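PDB 3NDH: restriction endonuclease THAI from Thermoplasma acidophilum, which probably cleaves double-stranded DNA at a specific recognition sequence, binding its substrate by intercalation without base flipping. Local coordinates for residues Thr117-Ala120 with Thr121-Arg124. Residues are numbered along the deposited sequence; the frame is centred on the assembly and turned at random.
With nucleotides of chain C.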
loop_
_atom_site.group_PDB
_atom_site.type_symbol
_atom_site.label_atom_id
_atom_site.label_comp_id
_atom_site.label_asym_id
_atom_site.label_seq_id
_atom_site.Cartn_x
_atom_site.Cartn_y
_atom_site.Cartn_z
ATOM N N THR A 117 -12.862 2.259 5.882
ATOM C CA THR A 117 -14.173 2.160 5.299
ATOM C C THR A 117 -14.743 3.543 4.998
ATOM O O THR A 117 -14.757 4.406 5.883
ATOM C CB THR A 117 -15.109 1.477 6.279
ATOM O OG1 THR A 117 -14.670 0.148 6.461
ATOM C CG2 THR A 117 -16.549 1.468 5.750
ATOM N N VAL A 118 -15.167 3.757 3.753
ATOM C CA VAL A 118 -15.765 5.017 3.318
ATOM C C VAL A 118 -17.281 4.903 3.083
ATOM O O VAL A 118 -18.005 5.881 3.269
ATOM C CB VAL A 118 -15.058 5.549 2.052
ATOM C CG1 VAL A 118 -15.791 6.750 1.498
ATOM C CG2 VAL A 118 -13.631 5.920 2.390
ATOM N N ASP A 119 -17.764 3.713 2.725
ATOM C CA ASP A 119 -19.200 3.515 2.545
ATOM C C ASP A 119 -19.959 4.094 3.731
ATOM O O ASP A 119 -19.667 3.783 4.895
ATOM C CB ASP A 119 -19.559 2.041 2.386
ATOM C CG ASP A 119 -21.056 1.831 2.263
ATOM O OD1 ASP A 119 -21.616 2.035 1.158
ATOM O OD2 ASP A 119 -21.680 1.459 3.261
ATOM N N ALA A 120 -20.965 4.919 3.445
ATOM C CA ALA A 120 -21.637 5.681 4.501
ATOM C C ALA A 120 -22.338 4.764 5.501
ATOM O O ALA A 120 -22.265 4.971 6.706
ATOM C CB ALA A 120 -22.631 6.691 3.908
ATOM N N THR A 121 -23.040 3.758 4.988
ATOM C CA THR A 121 -23.785 2.830 5.833
ATOM C C THR A 121 -22.842 2.034 6.729
ATOM O O THR A 121 -23.041 1.948 7.938
ATOM C CB THR A 121 -24.642 1.874 4.965
ATOM O OG1 THR A 121 -25.532 2.641 4.148
ATOM C CG2 THR A 121 -25.458 0.919 5.817
ATOM N N LYS A 122 -21.807 1.450 6.134
ATOM C CA LYS A 122 -20.828 0.679 6.912
ATOM C C LYS A 122 -20.058 1.555 7.923
ATOM O O LYS A 122 -19.778 1.118 9.038
ATOM C CB LYS A 122 -19.856 -0.040 5.984
ATOM C CG LYS A 122 -20.460 -1.138 5.101
ATOM C CD LYS A 122 -20.908 -2.357 5.874
ATOM C CE LYS A 122 -19.757 -3.149 6.448
ATOM N NZ LYS A 122 -20.234 -4.479 6.945
ATOM N N ALA A 123 -19.734 2.790 7.541
ATOM C CA ALA A 123 -19.087 3.730 8.466
ATOM C C ALA A 123 -19.952 4.032 9.690
ATOM O O ALA A 123 -19.452 4.069 10.808
ATOM C CB ALA A 123 -18.710 5.013 7.748
ATOM N N ARG A 124 -21.243 4.244 9.482
ATOM C CA ARG A 124 -22.148 4.504 10.600
ATOM C C ARG A 124 -22.316 3.259 11.473
ATOM O O ARG A 124 -22.429 3.359 12.689
ATOM C CB ARG A 124 -23.494 5.025 10.095
ATOM C CG ARG A 124 -24.459 5.412 11.203
ATOM C CD ARG A 124 -25.278 6.639 10.830
ATOM N NE ARG A 124 -24.529 7.885 11.047
ATOM C CZ ARG A 124 -24.752 8.761 12.030
ATOM N NH1 ARG A 124 -24.008 9.858 12.113
ATOM N NH2 ARG A 124 -25.710 8.566 12.933
ATOM P P DA C 4 -19.383 -6.385 3.416
ATOM O OP1 DA C 4 -20.595 -6.162 4.247
ATOM O OP2 DA C 4 -19.021 -5.397 2.372
ATOM O "O5'" DA C 4 -18.140 -6.570 4.387
ATOM C "C5'" DA C 4 -18.025 -7.726 5.201
ATOM C "C4'" DA C 4 -16.589 -8.194 5.225
ATOM O "O4'" DA C 4 -16.200 -8.838 3.997
ATOM C "C3'" DA C 4 -15.590 -7.064 5.371
ATOM O "O3'" DA C 4 -15.568 -6.635 6.719
ATOM C "C2'" DA C 4 -14.308 -7.744 4.943
ATOM C "C1'" DA C 4 -14.808 -8.599 3.772
ATOM N N9 DA C 4 -14.672 -8.001 2.447
ATOM C C8 DA C 4 -15.581 -7.224 1.769
ATOM N N7 DA C 4 -15.196 -6.888 0.565
ATOM C C5 DA C 4 -13.940 -7.472 0.439
ATOM C C6 DA C 4 -13.008 -7.491 -0.614
ATOM N N6 DA C 4 -13.211 -6.921 -1.804
ATOM N N1 DA C 4 -11.844 -8.143 -0.400
ATOM C C2 DA C 4 -11.649 -8.740 0.785
ATOM N N3 DA C 4 -12.449 -8.797 1.842
ATOM C C4 DA C 4 -13.598 -8.136 1.599
HETATM O O HOH W 1 -23.901 3.423 1.982
#
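The carboxylate of D119 divides its work: OD2 caps the start of helix 120-129 by accepting from K122 N, while OD1 takes a hydrogen bond from G176 N of the second subunit, tying the cap to the dimer interface. The capping bond, D119 OD2 to K122 N at 2.9 Å, is nearly straight (N-H...O 170°) and made on the anti side of the carboxylate. With CG anti to the backbone N (chi1 177°), it lies beside the residue's own carbonyl carbon, and OD2 comes within bonding range of K122 N. D119 OD1 reaches T121 N indirectly: a water donates to OD1 at 2.8 Å and accepts from T121 N at 3.1 Å. Were D119 an alanine, K122 N would probably lose its capping acceptor, the water its carboxylate acceptor and G176 N of the second subunit its partner. D119 O accepts from A123 N at 2.8 Å, opening the helical bonding pattern that A120 O and R124 N continue at 3.0 Å. CG2 of T117 packs 3.6 Å from K122 CB, the two side chains meeting at a slant. Kinks at its second and third torsions carry the lysine chain away from the cap to the DNA, where NZ donates to OP1 of DA4 of chain C at 3.2 Å. This is a classic Asp N-cap, here in a PD-(D/E)XK-clan endonuclease, beside a lysine-phosphate contact to the DNA.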